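Local coordinates for protein Non-heme chloroperoxidase CPO-A1 (Streptomyces aureofaciens, PDB 1A8Q) that is a non-haem haloperoxidase of the alpha/beta hydrolase superfamily that may chlorinate in 7-chlorotetracycline biosynthesis and can also brominate, at residues A[214-219]-A[241-246]; A[71-76]-A[104-109]. One frame throughout, in Å; residues are numbered along the deposited sequence.

Overall arrangement
Followed from the N terminus, the chain first closes contact 2, where helix 69-82 meets the last turn of helix 96-107; the loop between them holds strand 88-93 and the nucleophile S94. Only after this does contact 1 open: the chain leaves strand 215-220, runs through helix 232-238 and returns as the parallel strand 243-247. The two loops are therefore in series, neither nested nor crossed. The centres of contact 1 and contact 2 lie about 21 Å apart and their nearest atoms about 8 Å apart, without touching. Contact 1 completes one border of the central sheet, while contact 2 clasps two of the helices packed around it; together they illustrate backbone pairing and side-chain charge as different solutions to long-range closure.

Contact 1: A[214-219]-A[241-246]; sequences PTLVVH and NAELKV
V217 and E243 lie within a regular parallel ladder: the amide N of V217 donates to E243 O at 2.8 Å, and K245 N returns the bond to V217 O at 2.8 Å. E243 N to T215 O and a longer bond from H219 N to K245 O (3.2 Å) extend the ladder at its two ends, and the axes of the two short strand segments are inclined at 18°.

K245 illustrates how a side chain on an edge strand can be both greasy and charged. Its CB sits 4.4 Å from CG2 of V218, which shares its face of the sheet. CG and CD then pass CD1 of L216, CG at 4.0 Å, because CG lies anti to the carbonyl carbon (chi1 -70°) and the methylenes run extended. The tip leads away from the strand pair, and NZ forms a salt bridge with D267 of helix 260-272. F271 of that helix packs on L216 and E243.

On the other face, CD1 of L244 rests against CG1 of V217 at 3.9 Å, with helix 232-238 touching both side chains. The CB of H219 is set on this face, but its ring leads away from the strand pair, and NE2 bonds to V226 O; the H219 side chain comes within about 4 Å of that of D223, a member of the catalytic triad. Strand, helix and parallel strand make the classic beta-alpha-beta crossover, here forming the last two strands of the alpha/beta hydrolase sheet.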
loop_
_atom_site.group_PDB
_atom_site.type_symbol
_atom_site.label_atom_id
_atom_site.label_comp_id
_atom_site.label_asym_id
_atom_site.label_seq_id
_atom_site.Cartn_x
_atom_site.Cartn_y
_atom_site.Cartn_z
ATOM N N PRO A 214 -7.261 -0.712 -16.794
ATOM C CA PRO A 214 -6.189 0.252 -16.906
ATOM C C PRO A 214 -5.461 0.304 -15.548
ATOM O O PRO A 214 -6.183 0.347 -14.560
ATOM C CB PRO A 214 -6.874 1.583 -17.204
ATOM C CG PRO A 214 -8.227 1.231 -17.668
ATOM C CD PRO A 214 -8.575 -0.156 -17.185
ATOM N N THR A 215 -4.156 0.394 -15.578
ATOM C CA THR A 215 -3.398 0.356 -14.338
ATOM C C THR A 215 -2.281 1.365 -14.443
ATOM O O THR A 215 -1.585 1.432 -15.466
ATOM C CB THR A 215 -2.792 -1.056 -14.109
ATOM O OG1 THR A 215 -3.855 -2.013 -13.970
ATOM C CG2 THR A 215 -1.946 -0.992 -12.836
ATOM N N LEU A 216 -2.137 2.218 -13.443
ATOM C CA LEU A 216 -1.052 3.155 -13.360
ATOM C C LEU A 216 -0.068 2.691 -12.288
ATOM O O LEU A 216 -0.505 2.423 -11.169
ATOM C CB LEU A 216 -1.600 4.528 -12.918
ATOM C CG LEU A 216 -0.557 5.603 -12.644
ATOM C CD1 LEU A 216 0.263 6.025 -13.844
ATOM C CD2 LEU A 216 -1.276 6.839 -12.059
ATOM N N VAL A 217 1.188 2.624 -12.631
ATOM C CA VAL A 217 2.230 2.232 -11.674
ATOM C C VAL A 217 3.083 3.454 -11.439
ATOM O O VAL A 217 3.606 4.074 -12.382
ATOM C CB VAL A 217 3.087 1.075 -12.253
ATOM C CG1 VAL A 217 4.169 0.726 -11.229
ATOM C CG2 VAL A 217 2.196 -0.134 -12.535
ATOM N N VAL A 218 3.159 3.971 -10.190
ATOM C CA VAL A 218 3.984 5.127 -9.859
ATOM C C VAL A 218 5.089 4.680 -8.898
ATOM O O VAL A 218 4.734 3.908 -8.010
ATOM C CB VAL A 218 3.139 6.215 -9.132
ATOM C CG1 VAL A 218 3.993 7.388 -8.670
ATOM C CG2 VAL A 218 2.060 6.714 -10.106
ATOM N N HIS A 219 6.342 5.110 -9.051
ATOM C CA HIS A 219 7.348 4.632 -8.105
ATOM C C HIS A 219 8.475 5.641 -8.081
ATOM O O HIS A 219 8.835 6.181 -9.151
ATOM C CB HIS A 219 7.881 3.272 -8.606
ATOM C CG HIS A 219 8.323 2.316 -7.541
ATOM N ND1 HIS A 219 7.647 1.187 -7.289
ATOM C CD2 HIS A 219 9.367 2.378 -6.677
ATOM C CE1 HIS A 219 8.217 0.512 -6.280
ATOM N NE2 HIS A 219 9.256 1.228 -5.902
ATOM N N ASN A 241 -1.232 -3.414 -20.725
ATOM C CA ASN A 241 -1.567 -2.015 -20.905
ATOM C C ASN A 241 -1.229 -1.044 -19.776
ATOM O O ASN A 241 -1.602 0.125 -19.838
ATOM C CB ASN A 241 -3.081 -1.881 -21.222
ATOM C CG ASN A 241 -3.448 -2.596 -22.522
ATOM O OD1 ASN A 241 -2.697 -2.510 -23.487
ATOM N ND2 ASN A 241 -4.526 -3.347 -22.492
ATOM N N ALA A 242 -0.428 -1.434 -18.805
ATOM C CA ALA A 242 -0.071 -0.545 -17.698
ATOM C C ALA A 242 0.727 0.663 -18.118
ATOM O O ALA A 242 1.531 0.611 -19.073
ATOM C CB ALA A 242 0.760 -1.395 -16.721
ATOM N N GLU A 243 0.560 1.806 -17.435
ATOM C CA GLU A 243 1.394 2.975 -17.599
ATOM C C GLU A 243 2.381 3.109 -16.442
ATOM O O GLU A 243 1.941 2.813 -15.318
ATOM C CB GLU A 243 0.569 4.287 -17.630
ATOM C CG GLU A 243 -0.807 4.130 -18.230
ATOM C CD GLU A 243 -1.785 5.280 -18.133
ATOM O OE1 GLU A 243 -1.630 6.295 -17.420
ATOM O OE2 GLU A 243 -2.847 5.148 -18.800
ATOM N N LEU A 244 3.616 3.504 -16.672
ATOM C CA LEU A 244 4.557 3.683 -15.562
ATOM C C LEU A 244 4.953 5.145 -15.460
ATOM O O LEU A 244 5.193 5.807 -16.481
ATOM C CB LEU A 244 5.823 2.846 -15.783
ATOM C CG LEU A 244 7.019 3.104 -14.872
ATOM C CD1 LEU A 244 6.745 2.529 -13.466
ATOM C CD2 LEU A 244 8.280 2.410 -15.403
ATOM N N LYS A 245 4.956 5.736 -14.247
ATOM C CA LYS A 245 5.458 7.079 -14.059
ATOM C C LYS A 245 6.553 7.002 -12.996
ATOM O O LYS A 245 6.232 6.644 -11.846
ATOM C CB LYS A 245 4.363 8.077 -13.630
ATOM C CG LYS A 245 3.359 8.395 -14.733
ATOM C CD LYS A 245 2.342 9.478 -14.327
ATOM C CE LYS A 245 1.644 9.944 -15.618
ATOM N NZ LYS A 245 0.949 11.241 -15.401
ATOM N N VAL A 246 7.793 7.240 -13.358
ATOM C CA VAL A 246 8.907 7.252 -12.422
ATOM C C VAL A 246 9.003 8.639 -11.784
ATOM O O VAL A 246 9.042 9.645 -12.487
ATOM C CB VAL A 246 10.236 6.888 -13.082
ATOM C CG1 VAL A 246 11.416 7.027 -12.119
ATOM C CG2 VAL A 246 10.038 5.470 -13.636
#

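Contact 2: A[71-76]-A[104-109]; sequences TFADDL and VGRHGT
D74 OD1 is gripped by two donors from helix 96-107: H107 NE2 at 2.8 Å and R106 NE at 2.9 Å. They approach from opposite faces of the carboxylate plane, the arginine on the syn side of the oxygen and the imidazole on the anti side. The second oxygen, D74 OD2, offers its syn lone pair to R106 NH2 at 2.9 Å, which makes the arginine a side-on, two-nitrogen partner of the whole carboxylate.

The bond from NE is almost straight at 172°, and OD1 lies in the guanidinium plane; NH2 meets OD2 with a slight tilt. R106 reaches this position by bending at chi3 (71°), which turns the head group sharply from its extended CB-CG-CD start, while CD passes CB of A73 at 4.4 Å. H107 presents its ring edge, not a face, to the aspartate, and the ring stands steeply to the carboxylate at 74°. Over one face of this imidazole sits R106 CB, 3.6 Å above the plane and displaced toward the rim, so neighbouring residues of one helix brace each other as they hold the acid.

The ring of Y103, one turn earlier, also meets that of H107, while R106 NH1 has a weak, long ion pair with D70. The contact thereby joins helix 69-82 to the C-terminal turn of the helix that follows the nucleophile S94, far from the catalytic triad itself. With a guanidinium and an imidazole N-H on one carboxylate, D74 would be expected to remain ionised; the carboxylate and the helix C terminus would tend to ease protonation of H107, an effect the neighbouring R106 cation would partly offset.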
loop_
_atom_site.group_PDB
_atom_site.type_symbol
_atom_site.label_atom_id
_atom_site.label_comp_id
_atom_site.label_asym_id
_atom_site.label_seq_id
_atom_site.Cartn_x
_atom_site.Cartn_y
_atom_site.Cartn_z
ATOM N N THR A 71 -6.001 -13.690 2.993
ATOM C CA THR A 71 -6.945 -13.141 3.977
ATOM C C THR A 71 -7.129 -11.639 3.756
ATOM O O THR A 71 -8.276 -11.194 3.831
ATOM C CB THR A 71 -6.384 -13.353 5.399
ATOM O OG1 THR A 71 -6.291 -14.794 5.608
ATOM C CG2 THR A 71 -7.324 -12.802 6.449
ATOM N N PHE A 72 -6.046 -10.905 3.538
ATOM C CA PHE A 72 -6.218 -9.447 3.280
ATOM C C PHE A 72 -7.130 -9.196 2.078
ATOM O O PHE A 72 -7.988 -8.316 2.125
ATOM C CB PHE A 72 -4.873 -8.777 2.979
ATOM C CG PHE A 72 -3.862 -8.890 4.107
ATOM C CD1 PHE A 72 -4.271 -8.957 5.428
ATOM C CD2 PHE A 72 -2.505 -8.931 3.793
ATOM C CE1 PHE A 72 -3.296 -9.077 6.430
ATOM C CE2 PHE A 72 -1.549 -9.024 4.789
ATOM C CZ PHE A 72 -1.970 -9.079 6.117
ATOM N N ALA A 73 -6.925 -9.984 1.005
ATOM C CA ALA A 73 -7.792 -9.794 -0.177
ATOM C C ALA A 73 -9.230 -10.143 0.090
ATOM O O ALA A 73 -10.170 -9.535 -0.433
ATOM C CB ALA A 73 -7.237 -10.697 -1.307
ATOM N N ASP A 74 -9.544 -11.159 0.906
ATOM C CA ASP A 74 -10.894 -11.560 1.196
ATOM C C ASP A 74 -11.548 -10.516 2.115
ATOM O O ASP A 74 -12.754 -10.310 2.058
ATOM C CB ASP A 74 -11.034 -12.959 1.801
ATOM C CG ASP A 74 -10.636 -14.061 0.827
ATOM O OD1 ASP A 74 -10.436 -13.818 -0.356
ATOM O OD2 ASP A 74 -10.483 -15.231 1.303
ATOM N N ASP A 75 -10.746 -9.956 3.037
ATOM C CA ASP A 75 -11.283 -8.863 3.859
ATOM C C ASP A 75 -11.647 -7.684 2.954
ATOM O O ASP A 75 -12.738 -7.135 3.153
ATOM C CB ASP A 75 -10.258 -8.412 4.899
ATOM C CG ASP A 75 -10.044 -9.423 6.025
ATOM O OD1 ASP A 75 -10.755 -10.415 6.177
ATOM O OD2 ASP A 75 -9.099 -9.147 6.811
ATOM N N LEU A 76 -10.830 -7.364 1.970
ATOM C CA LEU A 76 -11.150 -6.295 1.012
ATOM C C LEU A 76 -12.410 -6.665 0.239
ATOM O O LEU A 76 -13.335 -5.850 0.092
ATOM C CB LEU A 76 -9.938 -6.035 0.108
ATOM C CG LEU A 76 -10.169 -5.038 -1.046
ATOM C CD1 LEU A 76 -10.431 -3.660 -0.439
ATOM C CD2 LEU A 76 -8.968 -4.988 -1.975
ATOM N N VAL A 104 -7.401 -9.153 -7.208
ATOM C CA VAL A 104 -7.699 -9.419 -8.641
ATOM C C VAL A 104 -7.578 -10.922 -8.925
ATOM O O VAL A 104 -8.440 -11.549 -9.589
ATOM C CB VAL A 104 -6.788 -8.578 -9.524
ATOM C CG1 VAL A 104 -6.827 -9.006 -11.000
ATOM C CG2 VAL A 104 -7.232 -7.106 -9.440
ATOM N N GLY A 105 -6.542 -11.531 -8.388
ATOM C CA GLY A 105 -6.286 -12.959 -8.652
ATOM C C GLY A 105 -7.401 -13.828 -8.119
ATOM O O GLY A 105 -7.750 -14.846 -8.734
ATOM N N ARG A 106 -7.964 -13.525 -6.946
ATOM C CA ARG A 106 -8.931 -14.368 -6.297
ATOM C C ARG A 106 -10.364 -14.051 -6.660
ATOM O O ARG A 106 -11.210 -14.946 -6.654
ATOM C CB ARG A 106 -8.869 -14.287 -4.742
ATOM C CG ARG A 106 -7.703 -15.030 -4.142
ATOM C CD ARG A 106 -7.530 -14.864 -2.655
ATOM N NE ARG A 106 -8.444 -15.463 -1.725
ATOM C CZ ARG A 106 -8.440 -16.742 -1.330
ATOM N NH1 ARG A 106 -7.601 -17.609 -1.878
ATOM N NH2 ARG A 106 -9.288 -17.194 -0.422
ATOM N N HIS A 107 -10.703 -12.766 -6.774
ATOM C CA HIS A 107 -12.059 -12.304 -6.957
ATOM C C HIS A 107 -12.355 -11.702 -8.326
ATOM O O HIS A 107 -13.529 -11.431 -8.621
ATOM C CB HIS A 107 -12.311 -11.211 -5.869
ATOM C CG HIS A 107 -12.159 -11.857 -4.507
ATOM N ND1 HIS A 107 -13.113 -12.748 -4.066
ATOM C CD2 HIS A 107 -11.236 -11.758 -3.528
ATOM C CE1 HIS A 107 -12.783 -13.197 -2.843
ATOM N NE2 HIS A 107 -11.651 -12.599 -2.519
ATOM N N GLY A 108 -11.328 -11.453 -9.120
ATOM C CA GLY A 108 -11.509 -10.892 -10.461
ATOM C C GLY A 108 -11.747 -9.392 -10.473
ATOM O O GLY A 108 -11.647 -8.699 -9.451
ATOM N N THR A 109 -12.045 -8.853 -11.667
ATOM C CA THR A 109 -12.169 -7.416 -11.846
ATOM C C THR A 109 -13.582 -6.932 -12.134
ATOM O O THR A 109 -13.755 -5.759 -12.527
ATOM C CB THR A 109 -11.262 -6.936 -12.996
ATOM O OG1 THR A 109 -11.645 -7.683 -14.189
ATOM C CG2 THR A 109 -9.802 -7.185 -12.681
#